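Vacuolar-sorting protein BRO1 (Saccharomyces cerevisiae, PDB 1ZB1) takes part in sorting cargo into intralumenal vesicles of the multivesicular body and recruits the DOA4 deubiquitinase to endosomes. Local coordinates at residues A[212-226]-A[248-260]. Numbering follows the deposited sequence.
Sequences SKLSRATCNLFQKCH and VTCKLHFYKSLSA
Within the helical Bro1 domain, helices 208-230 and 242-269 form an antiparallel pair, and residues 212-226 pack against 248-260 with axes 7.7 Å apart at 161°. Small side chains permit close approach at one end: the hydroxyls of S212 and S259 each donate a hydrogen bond to the other residue's backbone carbonyl. S259 OG donates to S212 O at 2.8 Å, and OG of S212 donates to O of S259 at 2.9 Å. The S212 carbonyl is gripped twice, since S259 OG and the helical N-H of R216 reach it from opposite faces of its plane.

Along one flank, two aromatic rings receive aliphatic carbons from the partner helix. T218 CG2 sits over a face of the Y255 ring, 3.8 Å from its centroid; the T218 hydroxyl turns back to O of L214. One turn on, the extended chain of K251 passes over F222, its CD 3.8 Å from the ring centroid. This flank faces helix 176-198, where E192 accepts a hydrogen bond from Y255 OH and forms a salt bridge with K251 NZ.

L252 is a knob in a hole formed by C219, F222, Q223 and H226. With chi1 at 86°, its side chain swings so that CD2 rests over the face of the H226 imidazole, 3.5 Å from CG of H226. At that ring's edge, near its plane, H226 ND1 hydrogen-bonds to T249 OG1 at 3.1 Å. V248 CG1 packs beside C225 CB, 3.8 Å away.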
ATOM      1  N   SER A 212      15.241   2.112 -17.362  1.00 29.68           N
ATOM      2  CA  SER A 212      16.256   1.429 -16.568  1.00 29.48           C
ATOM      3  C   SER A 212      16.312   1.937 -15.124  1.00 30.25           C
ATOM      4  O   SER A 212      16.324   1.145 -14.176  1.00 29.59           O
ATOM      5  CB  SER A 212      17.629   1.598 -17.220  1.00 28.74           C
ATOM      6  OG  SER A 212      18.634   1.003 -16.424  1.00 26.74           O
ATOM      7  N   LYS A 213      16.352   3.257 -14.962  1.00 30.31           N
ATOM      8  CA  LYS A 213      16.419   3.867 -13.634  1.00 30.98           C
ATOM      9  C   LYS A 213      15.158   3.595 -12.815  1.00 30.10           C
ATOM     10  O   LYS A 213      15.241   3.283 -11.627  1.00 31.31           O
ATOM     11  CB  LYS A 213      16.637   5.380 -13.767  1.00 32.62           C
ATOM     12  CG  LYS A 213      17.816   5.733 -14.659  1.00 35.94           C
ATOM     13  CD  LYS A 213      17.974   7.232 -14.868  1.00 38.04           C
ATOM     14  CE  LYS A 213      18.633   7.897 -13.677  1.00 39.85           C
ATOM     15  NZ  LYS A 213      19.071   9.279 -14.018  1.00 41.58           N
ATOM     16  N   LEU A 214      13.996   3.721 -13.451  1.00 28.85           N
ATOM     17  CA  LEU A 214      12.722   3.484 -12.779  1.00 28.08           C
ATOM     18  C   LEU A 214      12.578   2.018 -12.388  1.00 28.49           C
ATOM     19  O   LEU A 214      12.005   1.698 -11.343  1.00 28.00           O
ATOM     20  CB  LEU A 214      11.559   3.888 -13.690  1.00 28.24           C
ATOM     21  CG  LEU A 214      11.431   5.388 -13.979  1.00 27.10           C
ATOM     22  CD1 LEU A 214      10.412   5.616 -15.072  1.00 24.65           C
ATOM     23  CD2 LEU A 214      11.042   6.116 -12.703  1.00 25.80           C
ATOM     24  N   SER A 215      13.096   1.132 -13.237  1.00 26.03           N
ATOM     25  CA  SER A 215      13.037  -0.297 -12.977  1.00 24.71           C
ATOM     26  C   SER A 215      13.922  -0.636 -11.795  1.00 25.37           C
ATOM     27  O   SER A 215      13.564  -1.469 -10.970  1.00 26.38           O
ATOM     28  CB  SER A 215      13.495  -1.088 -14.205  1.00 26.00           C
ATOM     29  OG  SER A 215      12.527  -1.025 -15.236  1.00 27.46           O
ATOM     30  N   ARG A 216      15.078   0.012 -11.706  1.00 25.24           N
ATOM     31  CA  ARG A 216      15.979  -0.257 -10.601  1.00 27.49           C
ATOM     32  C   ARG A 216      15.303   0.122  -9.293  1.00 26.82           C
ATOM     33  O   ARG A 216      15.427  -0.586  -8.294  1.00 27.33           O
ATOM     34  CB  ARG A 216      17.284   0.526 -10.746  1.00 29.02           C
ATOM     35  CG  ARG A 216      18.303   0.155  -9.684  1.00 34.84           C
ATOM     36  CD  ARG A 216      18.665  -1.326  -9.779  1.00 40.84           C
ATOM     37  NE  ARG A 216      19.232  -1.854  -8.541  1.00 44.46           N
ATOM     38  CZ  ARG A 216      20.353  -1.415  -7.977  1.00 47.90           C
ATOM     39  NH1 ARG A 216      21.044  -0.428  -8.537  1.00 48.89           N
ATOM     40  NH2 ARG A 216      20.782  -1.964  -6.848  1.00 49.07           N
ATOM     41  N   ALA A 217      14.581   1.236  -9.303  1.00 25.36           N
ATOM     42  CA  ALA A 217      13.889   1.685  -8.104  1.00 26.09           C
ATOM     43  C   ALA A 217      12.819   0.668  -7.695  1.00 24.68           C
ATOM     44  O   ALA A 217      12.642   0.391  -6.507  1.00 24.59           O
ATOM     45  CB  ALA A 217      13.264   3.064  -8.339  1.00 26.25           C
ATOM     46  N   THR A 218      12.114   0.109  -8.677  1.00 24.00           N
ATOM     47  CA  THR A 218      11.073  -0.886  -8.401  1.00 23.87           C
ATOM     48  C   THR A 218      11.700  -2.079  -7.682  1.00 26.58           C
ATOM     49  O   THR A 218      11.148  -2.603  -6.706  1.00 26.13           O
ATOM     50  CB  THR A 218      10.403  -1.370  -9.699  1.00 23.96           C
ATOM     51  OG1 THR A 218       9.865  -0.243 -10.406  1.00 23.72           O
ATOM     52  CG2 THR A 218       9.267  -2.345  -9.387  1.00 21.66           C
ATOM     53  N   CYS A 219      12.866  -2.492  -8.167  1.00 25.40           N
ATOM     54  CA  CYS A 219      13.597  -3.601  -7.574  1.00 27.62           C
ATOM     55  C   CYS A 219      13.950  -3.279  -6.124  1.00 26.49           C
ATOM     56  O   CYS A 219      13.663  -4.066  -5.223  1.00 26.70           O
ATOM     57  CB  CYS A 219      14.881  -3.878  -8.368  1.00 29.72           C
ATOM     58  SG  CYS A 219      16.075  -4.902  -7.475  1.00 33.73           S
ATOM     59  N   ASN A 220      14.560  -2.119  -5.898  1.00 26.44           N
ATOM     60  CA  ASN A 220      14.949  -1.728  -4.544  1.00 27.11           C
ATOM     61  C   ASN A 220      13.756  -1.703  -3.582  1.00 26.98           C
ATOM     62  O   ASN A 220      13.873  -2.106  -2.428  1.00 26.15           O
ATOM     63  CB  ASN A 220      15.639  -0.357  -4.544  1.00 28.96           C
ATOM     64  CG  ASN A 220      16.957  -0.356  -5.319  1.00 32.97           C
ATOM     65  OD1 ASN A 220      17.623  -1.388  -5.444  1.00 33.10           O
ATOM     66  ND2 ASN A 220      17.343   0.810  -5.824  1.00 32.58           N
ATOM     67  N   LEU A 221      12.613  -1.224  -4.059  1.00 25.78           N
ATOM     68  CA  LEU A 221      11.414  -1.167  -3.233  1.00 27.83           C
ATOM     69  C   LEU A 221      10.939  -2.566  -2.816  1.00 27.69           C
ATOM     70  O   LEU A 221      10.611  -2.800  -1.650  1.00 28.13           O
ATOM     71  CB  LEU A 221      10.305  -0.427  -3.985  1.00 27.68           C
ATOM     72  CG  LEU A 221      10.102   1.071  -3.709  1.00 32.88           C
ATOM     73  CD1 LEU A 221      11.322   1.684  -3.043  1.00 32.43           C
ATOM     74  CD2 LEU A 221       9.770   1.777  -5.018  1.00 30.57           C
ATOM     75  N   PHE A 222      10.889  -3.498  -3.760  1.00 27.26           N
ATOM     76  CA  PHE A 222      10.463  -4.848  -3.413  1.00 27.29           C
ATOM     77  C   PHE A 222      11.526  -5.520  -2.537  1.00 28.10           C
ATOM     78  O   PHE A 222      11.223  -6.433  -1.773  1.00 28.61           O
ATOM     79  CB  PHE A 222      10.170  -5.661  -4.678  1.00 25.78           C
ATOM     80  CG  PHE A 222       8.798  -5.405  -5.245  1.00 25.06           C
ATOM     81  CD1 PHE A 222       7.659  -5.843  -4.565  1.00 24.65           C
ATOM     82  CD2 PHE A 222       8.637  -4.698  -6.435  1.00 24.00           C
ATOM     83  CE1 PHE A 222       6.378  -5.578  -5.062  1.00 24.37           C
ATOM     84  CE2 PHE A 222       7.365  -4.426  -6.942  1.00 20.95           C
ATOM     85  CZ  PHE A 222       6.230  -4.868  -6.253  1.00 21.75           C
ATOM     86  N   GLN A 223      12.763  -5.039  -2.638  1.00 28.85           N
ATOM     87  CA  GLN A 223      13.871  -5.559  -1.835  1.00 30.49           C
ATOM     88  C   GLN A 223      13.557  -5.309  -0.351  1.00 29.44           C
ATOM     89  O   GLN A 223      13.901  -6.113   0.513  1.00 30.06           O
ATOM     90  CB  GLN A 223      15.171  -4.843  -2.227  1.00 31.90           C
ATOM     91  CG  GLN A 223      16.426  -5.291  -1.486  1.00 34.90           C
ATOM     92  CD  GLN A 223      16.795  -6.732  -1.765  1.00 39.52           C
ATOM     93  OE1 GLN A 223      16.288  -7.652  -1.120  1.00 42.41           O
ATOM     94  NE2 GLN A 223      17.672  -6.940  -2.741  1.00 38.76           N
ATOM     95  N   LYS A 224      12.898  -4.189  -0.066  1.00 30.68           N
ATOM     96  CA  LYS A 224      12.521  -3.834   1.304  1.00 29.75           C
ATOM     97  C   LYS A 224      11.528  -4.835   1.886  1.00 28.40           C
ATOM     98  O   LYS A 224      11.643  -5.231   3.046  1.00 28.72           O
ATOM     99  CB  LYS A 224      11.881  -2.445   1.352  1.00 31.21           C
ATOM    100  CG  LYS A 224      12.808  -1.270   1.116  1.00 33.10           C
ATOM    101  CD  LYS A 224      12.011   0.027   1.271  1.00 34.19           C
ATOM    102  CE  LYS A 224      12.861   1.271   1.041  1.00 35.16           C
ATOM    103  NZ  LYS A 224      12.015   2.505   1.114  1.00 35.89           N
ATOM    104  N   CYS A 225      10.540  -5.217   1.079  1.00 26.24           N
ATOM    105  CA  CYS A 225       9.515  -6.170   1.493  1.00 28.18           C
ATOM    106  C   CYS A 225      10.150  -7.547   1.654  1.00 29.04           C
ATOM    107  O   CYS A 225       9.840  -8.290   2.590  1.00 28.66           O
ATOM    108  CB  CYS A 225       8.398  -6.237   0.442  1.00 28.57           C
ATOM    109  SG  CYS A 225       7.571  -4.648   0.091  1.00 27.68           S
ATOM    110  N   HIS A 226      11.034  -7.879   0.721  1.00 28.73           N
ATOM    111  CA  HIS A 226      11.749  -9.145   0.743  1.00 28.54           C
ATOM    112  C   HIS A 226      12.507  -9.262   2.063  1.00 29.26           C
ATOM    113  O   HIS A 226      12.385 -10.260   2.769  1.00 29.34           O
ATOM    114  CB  HIS A 226      12.746  -9.199  -0.423  1.00 27.66           C
ATOM    115  CG  HIS A 226      13.635 -10.403  -0.404  1.00 27.97           C
ATOM    116  ND1 HIS A 226      13.284 -11.598  -0.991  1.00 28.01           N
ATOM    117  CD2 HIS A 226      14.851 -10.602   0.158  1.00 29.15           C
ATOM    118  CE1 HIS A 226      14.246 -12.483  -0.793  1.00 31.69           C
ATOM    119  NE2 HIS A 226      15.209 -11.903  -0.098  1.00 29.98           N
ATOM    120  N   VAL A 248       7.048 -11.421  -4.222  1.00 21.99           N
ATOM    121  CA  VAL A 248       7.900 -10.276  -3.936  1.00 21.24           C
ATOM    122  C   VAL A 248       9.322 -10.607  -4.395  1.00 23.08           C
ATOM    123  O   VAL A 248      10.005  -9.782  -5.011  1.00 21.07           O
ATOM    124  CB  VAL A 248       7.891  -9.948  -2.419  1.00 21.00           C
ATOM    125  CG1 VAL A 248       9.051  -9.025  -2.069  1.00 19.73           C
ATOM    126  CG2 VAL A 248       6.566  -9.284  -2.042  1.00 20.09           C
ATOM    127  N   THR A 249       9.764 -11.825  -4.103  1.00 23.08           N
ATOM    128  CA  THR A 249      11.101 -12.256  -4.493  1.00 24.37           C
ATOM    129  C   THR A 249      11.237 -12.306  -6.016  1.00 24.12           C
ATOM    130  O   THR A 249      12.258 -11.905  -6.568  1.00 25.57           O
ATOM    131  CB  THR A 249      11.429 -13.645  -3.905  1.00 24.97           C
ATOM    132  OG1 THR A 249      11.416 -13.565  -2.473  1.00 24.16           O
ATOM    133  CG2 THR A 249      12.804 -14.113  -4.371  1.00 25.32           C
ATOM    134  N   CYS A 250      10.206 -12.791  -6.690  1.00 24.41           N
ATOM    135  CA  CYS A 250      10.237 -12.869  -8.142  1.00 25.47           C
ATOM    136  C   CYS A 250      10.372 -11.458  -8.729  1.00 26.57           C
ATOM    137  O   CYS A 250      11.244 -11.198  -9.570  1.00 23.25           O
ATOM    138  CB  CYS A 250       8.961 -13.531  -8.658  1.00 26.65           C
ATOM    139  SG  CYS A 250       8.944 -13.813 -10.444  1.00 28.85           S
ATOM    140  N   LYS A 251       9.517 -10.549  -8.269  1.00 25.40           N
ATOM    141  CA  LYS A 251       9.536  -9.172  -8.750  1.00 25.24           C
ATOM    142  C   LYS A 251      10.876  -8.469  -8.547  1.00 24.56           C
ATOM    143  O   LYS A 251      11.343  -7.758  -9.441  1.00 25.18           O
ATOM    144  CB  LYS A 251       8.408  -8.354  -8.097  1.00 24.26           C
ATOM    145  CG  LYS A 251       7.005  -8.710  -8.602  1.00 23.48           C
ATOM    146  CD  LYS A 251       5.939  -7.732  -8.099  1.00 23.41           C
ATOM    147  CE  LYS A 251       4.573  -8.013  -8.738  1.00 22.87           C
ATOM    148  NZ  LYS A 251       3.494  -7.105  -8.241  1.00 22.53           N
ATOM    149  N   LEU A 252      11.512  -8.669  -7.399  1.00 24.34           N
ATOM    150  CA  LEU A 252      12.790  -8.003  -7.166  1.00 25.13           C
ATOM    151  C   LEU A 252      13.840  -8.424  -8.198  1.00 25.38           C
ATOM    152  O   LEU A 252      14.554  -7.576  -8.732  1.00 24.42           O
ATOM    153  CB  LEU A 252      13.281  -8.253  -5.738  1.00 26.02           C
ATOM    154  CG  LEU A 252      14.082  -9.477  -5.319  1.00 28.62           C
ATOM    155  CD1 LEU A 252      15.528  -9.345  -5.786  1.00 29.15           C
ATOM    156  CD2 LEU A 252      14.049  -9.574  -3.792  1.00 31.71           C
ATOM    157  N   HIS A 253      13.934  -9.720  -8.489  1.00 24.73           N
ATOM    158  CA  HIS A 253      14.893 -10.181  -9.490  1.00 25.63           C
ATOM    159  C   HIS A 253      14.447  -9.768 -10.891  1.00 24.53           C
ATOM    160  O   HIS A 253      15.261  -9.346 -11.707  1.00 23.63           O
ATOM    161  CB  HIS A 253      15.046 -11.705  -9.451  1.00 28.03           C
ATOM    162  CG  HIS A 253      15.764 -12.210  -8.242  1.00 28.80           C
ATOM    163  ND1 HIS A 253      17.068 -11.869  -7.956  1.00 30.37           N
ATOM    164  CD2 HIS A 253      15.360 -13.031  -7.244  1.00 29.48           C
ATOM    165  CE1 HIS A 253      17.437 -12.457  -6.833  1.00 31.61           C
ATOM    166  NE2 HIS A 253      16.420 -13.168  -6.380  1.00 32.12           N
ATOM    167  N   PHE A 254      13.153  -9.884 -11.169  1.00 24.90           N
ATOM    168  CA  PHE A 254      12.642  -9.528 -12.492  1.00 25.38           C
ATOM    169  C   PHE A 254      12.880  -8.067 -12.865  1.00 26.81           C
ATOM    170  O   PHE A 254      13.252  -7.760 -14.002  1.00 25.02           O
ATOM    171  CB  PHE A 254      11.149  -9.814 -12.603  1.00 26.14           C
ATOM    172  CG  PHE A 254      10.577  -9.478 -13.950  1.00 29.09           C
ATOM    173  CD1 PHE A 254      10.878 -10.261 -15.059  1.00 31.28           C
ATOM    174  CD2 PHE A 254       9.767  -8.360 -14.121  1.00 30.14           C
ATOM    175  CE1 PHE A 254      10.382  -9.937 -16.320  1.00 30.37           C
ATOM    176  CE2 PHE A 254       9.264  -8.024 -15.376  1.00 31.21           C
ATOM    177  CZ  PHE A 254       9.573  -8.816 -16.480  1.00 30.47           C
ATOM    178  N   TYR A 255      12.653  -7.158 -11.922  1.00 24.47           N
ATOM    179  CA  TYR A 255      12.853  -5.753 -12.223  1.00 25.96           C
ATOM    180  C   TYR A 255      14.331  -5.391 -12.273  1.00 25.77           C
ATOM    181  O   TYR A 255      14.728  -4.475 -12.991  1.00 27.50           O
ATOM    182  CB  TYR A 255      12.047  -4.889 -11.242  1.00 23.70           C
ATOM    183  CG  TYR A 255      10.583  -4.893 -11.637  1.00 23.26           C
ATOM    184  CD1 TYR A 255      10.179  -4.340 -12.854  1.00 23.70           C
ATOM    185  CD2 TYR A 255       9.616  -5.528 -10.855  1.00 22.08           C
ATOM    186  CE1 TYR A 255       8.856  -4.426 -13.288  1.00 22.90           C
ATOM    187  CE2 TYR A 255       8.288  -5.617 -11.283  1.00 20.36           C
ATOM    188  CZ  TYR A 255       7.918  -5.067 -12.501  1.00 21.80           C
ATOM    189  OH  TYR A 255       6.619  -5.172 -12.952  1.00 22.23           O
ATOM    190  N   LYS A 256      15.154  -6.129 -11.539  1.00 27.13           N
ATOM    191  CA  LYS A 256      16.589  -5.885 -11.587  1.00 29.23           C
ATOM    192  C   LYS A 256      17.041  -6.278 -13.001  1.00 29.54           C
ATOM    193  O   LYS A 256      17.869  -5.604 -13.616  1.00 29.10           O
ATOM    194  CB  LYS A 256      17.317  -6.743 -10.552  1.00 30.07           C
ATOM    195  CG  LYS A 256      18.827  -6.666 -10.655  1.00 33.40           C
ATOM    196  CD  LYS A 256      19.448  -6.029  -9.428  1.00 37.35           C
ATOM    197  CE  LYS A 256      19.211  -6.863  -8.176  1.00 38.21           C
ATOM    198  NZ  LYS A 256      19.919  -6.276  -7.004  1.00 38.23           N
ATOM    199  N   SER A 257      16.477  -7.370 -13.510  1.00 28.94           N
ATOM    200  CA  SER A 257      16.792  -7.857 -14.850  1.00 28.67           C
ATOM    201  C   SER A 257      16.363  -6.841 -15.904  1.00 28.62           C
ATOM    202  O   SER A 257      17.124  -6.523 -16.821  1.00 28.46           O
ATOM    203  CB  SER A 257      16.075  -9.185 -15.121  1.00 28.14           C
ATOM    204  OG  SER A 257      16.212  -9.570 -16.484  1.00 25.77           O
ATOM    205  N   LEU A 258      15.139  -6.342 -15.763  1.00 29.06           N
ATOM    206  CA  LEU A 258      14.588  -5.370 -16.699  1.00 29.89           C
ATOM    207  C   LEU A 258      15.445  -4.110 -16.732  1.00 29.96           C
ATOM    208  O   LEU A 258      15.618  -3.488 -17.782  1.00 29.06           O
ATOM    209  CB  LEU A 258      13.156  -5.008 -16.296  1.00 31.50           C
ATOM    210  CG  LEU A 258      12.275  -4.431 -17.403  1.00 33.16           C
ATOM    211  CD1 LEU A 258      12.035  -5.509 -18.453  1.00 34.93           C
ATOM    212  CD2 LEU A 258      10.947  -3.951 -16.824  1.00 34.34           C
ATOM    213  N   SER A 259      15.980  -3.744 -15.572  1.00 30.41           N
ATOM    214  CA  SER A 259      16.822  -2.560 -15.446  1.00 31.54           C
ATOM    215  C   SER A 259      18.130  -2.725 -16.222  1.00 32.15           C
ATOM    216  O   SER A 259      18.546  -1.830 -16.962  1.00 32.71           O
ATOM    217  CB  SER A 259      17.132  -2.302 -13.973  1.00 30.68           C
ATOM    218  OG  SER A 259      17.924  -1.143 -13.826  1.00 34.18           O
ATOM    219  N   ALA A 260      18.779  -3.870 -16.039  1.00 30.71           N
ATOM    220  CA  ALA A 260      20.037  -4.164 -16.717  1.00 30.88           C
ATOM    221  C   ALA A 260      19.822  -4.229 -18.226  1.00 30.28           C
ATOM    222  O   ALA A 260      20.644  -3.745 -19.000  1.00 32.37           O
ATOM    223  CB  ALA A 260      20.607  -5.484 -16.209  1.00 30.82           C
TER